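Putative acetamidase/formamidase (Yersinia enterocolitica subsp. palearctica serotype O:3, PDB 5UBU) probably hydrolyses carbon-nitrogen bonds other than peptide bonds in linear amides. Local coordinates at residues H117-M122 / V146-L151; D220-Q225 / G232-F237. All blocks are in the same frame, centred on the assembly; numbering follows the deposited sequence.

How the contacts relate
Both contacts are largely buried, but contact 2 lies closer to the centre of the chain and is buried throughout, whereas contact 1 reaches solvent at Lys150. Contact 1 pairs two regular strands of a small antiparallel sheet through backbone bonds and mostly apolar side chains. Contact 2 joins the end of strand 214-222 to the irregular segment 232-237, where acidic groups and a histidine hold sodium. The centres of contact 1 and contact 2 are about 9 Å apart. Ile119 N probably donates to Glu236 O (2.7 Å), and Ala121 N to Thr233 OG1 (2.8 Å), joining strand 117-122 to the metal-bearing segment. Both contacts also touch the second subunit.

Contact 1 of 2, residues H117-M122 / V146-L151; sequences HGICAM and VRMIKL
His117 to Ala121 pair with Val146 to Lys150 as antiparallel neighbours at one edge of a small four-stranded antiparallel sheet, as counted within this chain, with strand axes running at 149° to each other. Gly118 and Ile149 form one hydrogen-bonded pair, in which Gly118 N reaches Ile149 O at 2.7 Å. Cys120 and Arg147 form the other, with Arg147 N 2.8 Å from Cys120 O.

On one face, Ile119 sits between Val146 and Met148, a selenomethionine. Its CG1 branch lies alongside the Met148 chain, 3.8 Å from SE, while Ile119 CG2 turns to Val146 CG1 at 4.2 Å. Met148 is folded at chi2 (-82°) and chi3 (-71°), which carries CE back along the sheet to within 4.0 Å of His117 CB. The flexible selenoether chain thus touches both a branched aliphatic group and the His117 side chain. Farther along, His117 CD2 lies 3.6 Å from Lys150 CA, and Lys150 itself is exposed.

The other face carries Gly118, Cys120, Arg147 and Ile149. Leu151 CD2 lies 3.8 Å from Gly118 CA, on the side where a beta-carbon would project, consistent with a residue lacking a side chain here. Arg147 bends away from strand 117-122, and Ile149 CD1 covers a guanidinium face near its rim.

Cohesion across this pair therefore comes from backbone bonds and apolar packing. The arginine spends its charge elsewhere, in a salt bridge from NE to Glu71, a hydrogen bond from NH2 to Trp158 O and a cation-pi contact with Trp158.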
ATOM      1  N   HIS B 117      33.364 -16.351  -7.087  1.00 51.57           N
ATOM      2  CA  HIS B 117      32.718 -15.162  -7.618  1.00 50.96           C
ATOM      3  C   HIS B 117      31.284 -15.039  -7.118  1.00 49.55           C
ATOM      4  O   HIS B 117      30.572 -16.034  -6.999  1.00 49.44           O
ATOM      5  CB  HIS B 117      32.714 -15.133  -9.157  1.00 51.50           C
ATOM      6  CG  HIS B 117      34.074 -14.994  -9.772  1.00 53.35           C
ATOM      7  ND1 HIS B 117      34.853 -16.081 -10.099  1.00 53.95           N
ATOM      8  CD2 HIS B 117      34.782 -13.891 -10.144  1.00 54.39           C
ATOM      9  CE1 HIS B 117      35.976 -15.661 -10.656  1.00 55.77           C
ATOM     10  NE2 HIS B 117      35.954 -14.341 -10.702  1.00 55.91           N
ATOM     11  N   GLY B 118      30.899 -13.804  -6.807  1.00 48.48           N
ATOM     12  CA  GLY B 118      29.544 -13.470  -6.402  1.00 46.53           C
ATOM     13  C   GLY B 118      28.855 -12.981  -7.665  1.00 46.24           C
ATOM     14  O   GLY B 118      29.516 -12.702  -8.645  1.00 46.64           O
ATOM     15  N   ILE B 119      27.532 -12.862  -7.637  1.00 45.82           N
ATOM     16  CA  ILE B 119      26.766 -12.417  -8.804  1.00 45.83           C
ATOM     17  C   ILE B 119      25.631 -11.477  -8.452  1.00 45.19           C
ATOM     18  O   ILE B 119      24.833 -11.775  -7.577  1.00 45.02           O
ATOM     19  CB  ILE B 119      26.112 -13.622  -9.516  1.00 46.20           C
ATOM     20  CG1 ILE B 119      27.188 -14.602 -10.010  1.00 48.20           C
ATOM     21  CG2 ILE B 119      25.308 -13.166 -10.733  1.00 46.09           C
ATOM     22  CD1 ILE B 119      26.637 -15.945 -10.483  1.00 48.49           C
ATOM     23  N   CYS B 120      25.564 -10.345  -9.136  1.00 46.28           N
ATOM     24  CA  CYS B 120      24.466  -9.404  -8.970  1.00 46.20           C
ATOM     25  C   CYS B 120      23.803  -9.376 -10.337  1.00 47.09           C
ATOM     26  O   CYS B 120      24.490  -9.370 -11.364  1.00 47.68           O
ATOM     27  CB  CYS B 120      24.926  -8.005  -8.579  1.00 46.53           C
ATOM     28  SG  CYS B 120      23.524  -6.853  -8.407  1.00 45.56           S
ATOM     29  N   ALA B 121      22.474  -9.366 -10.359  1.00 47.50           N
ATOM     30  CA  ALA B 121      21.748  -9.377 -11.621  1.00 48.13           C
ATOM     31  C   ALA B 121      20.473  -8.569 -11.598  1.00 46.80           C
ATOM     32  O   ALA B 121      19.832  -8.420 -10.556  1.00 45.79           O
ATOM     33  CB  ALA B 121      21.427 -10.818 -12.008  1.00 49.05           C
HETATM   34  N   MSE B 122      20.129  -8.052 -12.774  1.00 47.39           N
HETATM   35  CA  MSE B 122      18.918  -7.283 -12.984  1.00 47.84           C
HETATM   36  C   MSE B 122      18.069  -8.199 -13.804  1.00 47.72           C
HETATM   37  O   MSE B 122      18.265  -8.344 -15.003  1.00 47.83           O
HETATM   38  CB  MSE B 122      19.189  -5.982 -13.709  1.00 49.73           C
HETATM   39  CG  MSE B 122      19.539  -4.869 -12.733  1.00 50.08           C
HETATM   40 SE   MSE B 122      20.227  -3.326 -13.778  1.00 52.78          SE
HETATM   41  CE  MSE B 122      18.547  -2.711 -14.563  1.00 52.33           C
ATOM     42  N   VAL B 146      24.119  -8.494 -15.716  1.00 54.61           N
ATOM     43  CA  VAL B 146      24.780  -9.465 -14.855  1.00 54.63           C
ATOM     44  C   VAL B 146      26.190  -8.965 -14.542  1.00 54.71           C
ATOM     45  O   VAL B 146      26.918  -8.509 -15.435  1.00 55.76           O
ATOM     46  CB  VAL B 146      24.908 -10.855 -15.536  1.00 56.23           C
ATOM     47  CG1 VAL B 146      25.699 -11.824 -14.666  1.00 56.01           C
ATOM     48  CG2 VAL B 146      23.532 -11.420 -15.849  1.00 56.70           C
ATOM     49  N   ARG B 147      26.567  -9.058 -13.273  1.00 53.78           N
ATOM     50  CA  ARG B 147      27.893  -8.669 -12.827  1.00 55.14           C
ATOM     51  C   ARG B 147      28.528  -9.851 -12.110  1.00 57.38           C
ATOM     52  O   ARG B 147      27.934 -10.385 -11.190  1.00 55.72           O
ATOM     53  CB  ARG B 147      27.815  -7.491 -11.880  1.00 53.47           C
ATOM     54  CG  ARG B 147      27.417  -6.164 -12.499  1.00 53.95           C
ATOM     55  CD  ARG B 147      28.421  -5.644 -13.534  1.00 55.27           C
ATOM     56  NE  ARG B 147      29.798  -6.022 -13.208  1.00 56.14           N
ATOM     57  CZ  ARG B 147      30.588  -5.428 -12.310  1.00 55.49           C
ATOM     58  NH1 ARG B 147      30.169  -4.399 -11.584  1.00 54.32           N
ATOM     59  NH2 ARG B 147      31.827  -5.879 -12.126  1.00 56.61           N
HETATM   60  N   MSE B 148      29.717 -10.264 -12.558  1.00 59.26           N
HETATM   61  CA  MSE B 148      30.475 -11.363 -11.951  1.00 60.21           C
HETATM   62  C   MSE B 148      31.487 -10.633 -11.119  1.00 56.36           C
HETATM   63  O   MSE B 148      32.386  -9.999 -11.642  1.00 54.56           O
HETATM   64  CB  MSE B 148      31.197 -12.197 -12.985  1.00 68.26           C
HETATM   65  CG  MSE B 148      30.239 -12.993 -13.860  1.00 76.38           C
HETATM   66 SE   MSE B 148      29.757 -14.599 -12.850  1.00 86.14          SE
HETATM   67  CE  MSE B 148      31.412 -15.653 -12.894  1.00 81.04           C
ATOM     68  N   ILE B 149      31.334 -10.695  -9.808  1.00 56.87           N
ATOM     69  CA  ILE B 149      32.212  -9.999  -8.891  1.00 56.67           C
ATOM     70  C   ILE B 149      33.141 -10.953  -8.166  1.00 56.62           C
ATOM     71  O   ILE B 149      32.709 -11.905  -7.532  1.00 57.83           O
ATOM     72  CB  ILE B 149      31.393  -9.225  -7.815  1.00 57.51           C
ATOM     73  CG1 ILE B 149      30.279  -8.383  -8.449  1.00 59.00           C
ATOM     74  CG2 ILE B 149      32.313  -8.409  -6.918  1.00 56.33           C
ATOM     75  CD1 ILE B 149      30.732  -7.584  -9.638  1.00 61.71           C
ATOM     76  N   LYS B 150      34.430 -10.669  -8.251  1.00 57.90           N
ATOM     77  CA  LYS B 150      35.445 -11.468  -7.588  1.00 58.62           C
ATOM     78  C   LYS B 150      35.319 -11.106  -6.118  1.00 54.67           C
ATOM     79  O   LYS B 150      34.938  -9.990  -5.783  1.00 51.93           O
ATOM     80  CB  LYS B 150      36.815 -11.070  -8.131  1.00 62.96           C
ATOM     81  CG  LYS B 150      37.965 -12.041  -7.939  1.00 67.67           C
ATOM     82  CD  LYS B 150      39.213 -11.472  -8.657  1.00 71.76           C
ATOM     83  CE  LYS B 150      40.211 -12.538  -9.124  1.00 77.70           C
ATOM     84  NZ  LYS B 150      39.640 -13.350 -10.246  1.00 79.29           N
ATOM     85  N   LEU B 151      35.597 -12.046  -5.232  1.00 56.02           N
ATOM     86  CA  LEU B 151      35.490 -11.753  -3.802  1.00 55.74           C
ATOM     87  C   LEU B 151      36.339 -12.667  -2.948  1.00 55.62           C
ATOM     88  O   LEU B 151      36.811 -13.692  -3.419  1.00 58.84           O
ATOM     89  CB  LEU B 151      34.011 -11.748  -3.352  1.00 54.44           C
ATOM     90  CG  LEU B 151      33.066 -12.915  -3.684  1.00 53.44           C
ATOM     91  CD1 LEU B 151      33.453 -14.178  -2.954  1.00 54.52           C
ATOM     92  CD2 LEU B 151      31.641 -12.554  -3.313  1.00 52.05           C
TER

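Contact 2 of 2, residues D220-Q225 / G232-F237; sequences DAHACQ and GTAVEF. With NA (sodium ion), chain G; NA (sodium ion), chain H.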
ATOM      1  N   ASP B 220      20.771 -19.031   0.087  1.00 45.63           N
ATOM      2  CA  ASP B 220      20.871 -17.669  -0.450  1.00 46.11           C
ATOM      3  C   ASP B 220      21.833 -16.777   0.351  1.00 45.22           C
ATOM      4  O   ASP B 220      21.433 -15.797   0.975  1.00 44.57           O
ATOM      5  CB  ASP B 220      19.458 -17.060  -0.535  1.00 46.76           C
ATOM      6  CG  ASP B 220      19.426 -15.677  -1.193  1.00 47.97           C
ATOM      7  OD1 ASP B 220      20.261 -15.348  -2.070  1.00 50.50           O
ATOM      8  OD2 ASP B 220      18.506 -14.930  -0.833  1.00 49.88           O
ATOM      9  N   ALA B 221      23.108 -17.137   0.333  1.00 45.18           N
ATOM     10  CA  ALA B 221      24.117 -16.355   1.023  1.00 45.14           C
ATOM     11  C   ALA B 221      24.416 -15.089   0.213  1.00 45.00           C
ATOM     12  O   ALA B 221      24.427 -15.126  -1.024  1.00 44.82           O
ATOM     13  CB  ALA B 221      25.382 -17.177   1.201  1.00 45.96           C
ATOM     14  N   HIS B 222      24.614 -13.969   0.913  1.00 45.00           N
ATOM     15  CA  HIS B 222      24.953 -12.694   0.271  1.00 45.43           C
ATOM     16  C   HIS B 222      26.290 -12.205   0.792  1.00 45.58           C
ATOM     17  O   HIS B 222      26.531 -12.252   1.987  1.00 45.22           O
ATOM     18  CB  HIS B 222      23.941 -11.581   0.557  1.00 45.42           C
ATOM     19  CG  HIS B 222      22.574 -11.831   0.026  1.00 45.54           C
ATOM     20  ND1 HIS B 222      21.445 -11.383   0.666  1.00 45.25           N
ATOM     21  CD2 HIS B 222      22.147 -12.518  -1.058  1.00 46.49           C
ATOM     22  CE1 HIS B 222      20.379 -11.738  -0.030  1.00 45.57           C
ATOM     23  NE2 HIS B 222      20.776 -12.438  -1.076  1.00 47.02           N
ATOM     24  N   ALA B 223      27.152 -11.732  -0.103  1.00 46.20           N
ATOM     25  CA  ALA B 223      28.462 -11.202   0.296  1.00 46.84           C
ATOM     26  C   ALA B 223      28.304  -9.804   0.887  1.00 46.46           C
ATOM     27  O   ALA B 223      29.169  -9.330   1.610  1.00 46.89           O
ATOM     28  CB  ALA B 223      29.413 -11.171  -0.890  1.00 48.04           C
ATOM     29  N   CYS B 224      27.193  -9.159   0.544  1.00 45.68           N
ATOM     30  CA  CYS B 224      26.848  -7.820   1.020  1.00 45.44           C
ATOM     31  C   CYS B 224      25.442  -7.522   0.533  1.00 44.57           C
ATOM     32  O   CYS B 224      24.948  -8.231  -0.336  1.00 44.34           O
ATOM     33  CB  CYS B 224      27.832  -6.783   0.467  1.00 46.63           C
ATOM     34  SG  CYS B 224      28.041  -6.862  -1.333  1.00 47.35           S
ATOM     35  N   GLN B 225      24.792  -6.501   1.093  1.00 44.12           N
ATOM     36  CA  GLN B 225      23.444  -6.107   0.656  1.00 43.23           C
ATOM     37  C   GLN B 225      23.028  -4.754   1.200  1.00 43.05           C
ATOM     38  O   GLN B 225      23.255  -4.448   2.373  1.00 42.85           O
ATOM     39  CB  GLN B 225      22.375  -7.127   1.076  1.00 42.40           C
ATOM     40  CG  GLN B 225      20.954  -6.778   0.621  1.00 41.82           C
ATOM     41  CD  GLN B 225      19.897  -7.650   1.241  1.00 40.95           C
ATOM     42  OE1 GLN B 225      19.978  -8.873   1.204  1.00 41.03           O
ATOM     43  NE2 GLN B 225      18.880  -7.018   1.793  1.00 40.40           N
ATOM     44  N   GLY B 232      16.843  -6.067  -6.935  1.00 42.55           N
ATOM     45  CA  GLY B 232      16.274  -7.414  -6.941  1.00 42.07           C
ATOM     46  C   GLY B 232      17.223  -8.441  -6.363  1.00 42.20           C
ATOM     47  O   GLY B 232      16.781  -9.437  -5.773  1.00 41.88           O
ATOM     48  N   THR B 233      18.528  -8.207  -6.534  1.00 43.01           N
ATOM     49  CA  THR B 233      19.551  -9.124  -6.025  1.00 43.36           C
ATOM     50  C   THR B 233      20.698  -8.400  -5.335  1.00 43.70           C
ATOM     51  O   THR B 233      20.999  -7.248  -5.627  1.00 43.89           O
ATOM     52  CB  THR B 233      20.189  -9.972  -7.164  1.00 44.23           C
ATOM     53  OG1 THR B 233      21.007  -9.148  -8.002  1.00 45.09           O
ATOM     54  CG2 THR B 233      19.132 -10.661  -8.012  1.00 44.15           C
ATOM     55  N   ALA B 234      21.338  -9.113  -4.423  1.00 43.93           N
ATOM     56  CA  ALA B 234      22.495  -8.622  -3.703  1.00 44.69           C
ATOM     57  C   ALA B 234      23.667  -9.264  -4.441  1.00 46.08           C
ATOM     58  O   ALA B 234      23.555  -9.535  -5.637  1.00 46.74           O
ATOM     59  CB  ALA B 234      22.436  -9.087  -2.262  1.00 44.13           C
ATOM     60  N   VAL B 235      24.798  -9.457  -3.764  1.00 46.92           N
ATOM     61  CA  VAL B 235      25.928 -10.154  -4.380  1.00 48.18           C
ATOM     62  C   VAL B 235      25.719 -11.603  -3.941  1.00 47.95           C
ATOM     63  O   VAL B 235      26.116 -11.996  -2.854  1.00 47.57           O
ATOM     64  CB  VAL B 235      27.307  -9.589  -3.964  1.00 49.09           C
ATOM     65  CG1 VAL B 235      28.432 -10.487  -4.466  1.00 50.05           C
ATOM     66  CG2 VAL B 235      27.473  -8.168  -4.497  1.00 49.64           C
ATOM     67  N   GLU B 236      25.060 -12.370  -4.807  1.00 48.38           N
ATOM     68  CA  GLU B 236      24.728 -13.768  -4.555  1.00 48.73           C
ATOM     69  C   GLU B 236      25.956 -14.664  -4.702  1.00 49.38           C
ATOM     70  O   GLU B 236      26.673 -14.572  -5.713  1.00 50.47           O
ATOM     71  CB  GLU B 236      23.696 -14.233  -5.584  1.00 49.75           C
ATOM     72  CG  GLU B 236      22.483 -13.328  -5.775  1.00 50.00           C
ATOM     73  CD  GLU B 236      21.623 -13.189  -4.542  1.00 49.93           C
ATOM     74  OE1 GLU B 236      20.845 -12.206  -4.488  1.00 51.73           O
ATOM     75  OE2 GLU B 236      21.711 -14.047  -3.636  1.00 51.15           O
ATOM     76  N   PHE B 237      26.194 -15.551  -3.732  1.00 48.70           N
ATOM     77  CA  PHE B 237      27.355 -16.449  -3.820  1.00 49.21           C
ATOM     78  C   PHE B 237      27.149 -17.779  -3.084  1.00 48.49           C
ATOM     79  O   PHE B 237      26.258 -17.919  -2.251  1.00 46.98           O
ATOM     80  CB  PHE B 237      28.645 -15.738  -3.338  1.00 49.79           C
ATOM     81  CG  PHE B 237      28.803 -15.658  -1.835  1.00 49.40           C
ATOM     82  CD1 PHE B 237      27.893 -14.983  -1.049  1.00 48.49           C
ATOM     83  CD2 PHE B 237      29.922 -16.200  -1.215  1.00 50.23           C
ATOM     84  CE1 PHE B 237      28.061 -14.904   0.332  1.00 48.18           C
ATOM     85  CE2 PHE B 237      30.094 -16.104   0.167  1.00 49.91           C
ATOM     86  CZ  PHE B 237      29.163 -15.449   0.933  1.00 48.83           C
TER
HETATM   87 NA    NA G 401      19.696 -13.341  -2.935  1.00 22.46          NA
HETATM   88 NA    NA H 402      16.990 -13.361  -1.255  1.00 26.09          NA
HETATM   89  O   HOH W   1      24.588 -19.508  -1.151  1.00 32.56           O
HETATM   90  O   HOH W   2      15.781 -11.758  -3.363  0.50 15.81           O
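Asp220, His222 and Glu236 converge on a sodium ion, forming half of a two-sodium site in which Asp220 bridges the metals. Asp220 OD1 binds the first ion at 2.3 Å; OD2 lies 2.9 Å from it and 2.2 Å from the second ion, which Asn193 and Asp195 also hold. With chi1 at -175°, the Asp220 side chain reaches away from its own N and brings the carboxylate to both ions. Glu236 grips the first ion with both oxygens, OE1 and OE2 each at 2.2 Å, and His222 adds NE2 at 2.3 Å. Imidazole and Glu236 carboxylate are turned 75° apart, with OE2 at the ring edge.

Ala234 touches two of the three ligands. Its CB sits over the centre of the His222 ring in a CH-pi contact, the small methyl fitting close against the face, while Ala234 N donates to Glu236 OE1 (3.1 Å) from above the carboxylate plane. Farther along the chain, Ala223 N donates a hydrogen bond to Val235 O (3.0 Å). Phe237 packs CE1 on Ala221 CB (3.6 Å), with Ala223 CB over a ring face.

For the first ion, strand 214-222 supplies Asp220 and His222, and the short, weakly bonded strand 236-237 supplies Glu236; strand 101-111 meets Ala221 and Phe237, and Leu151 of strand 145-151 covers Ala223 and Val235.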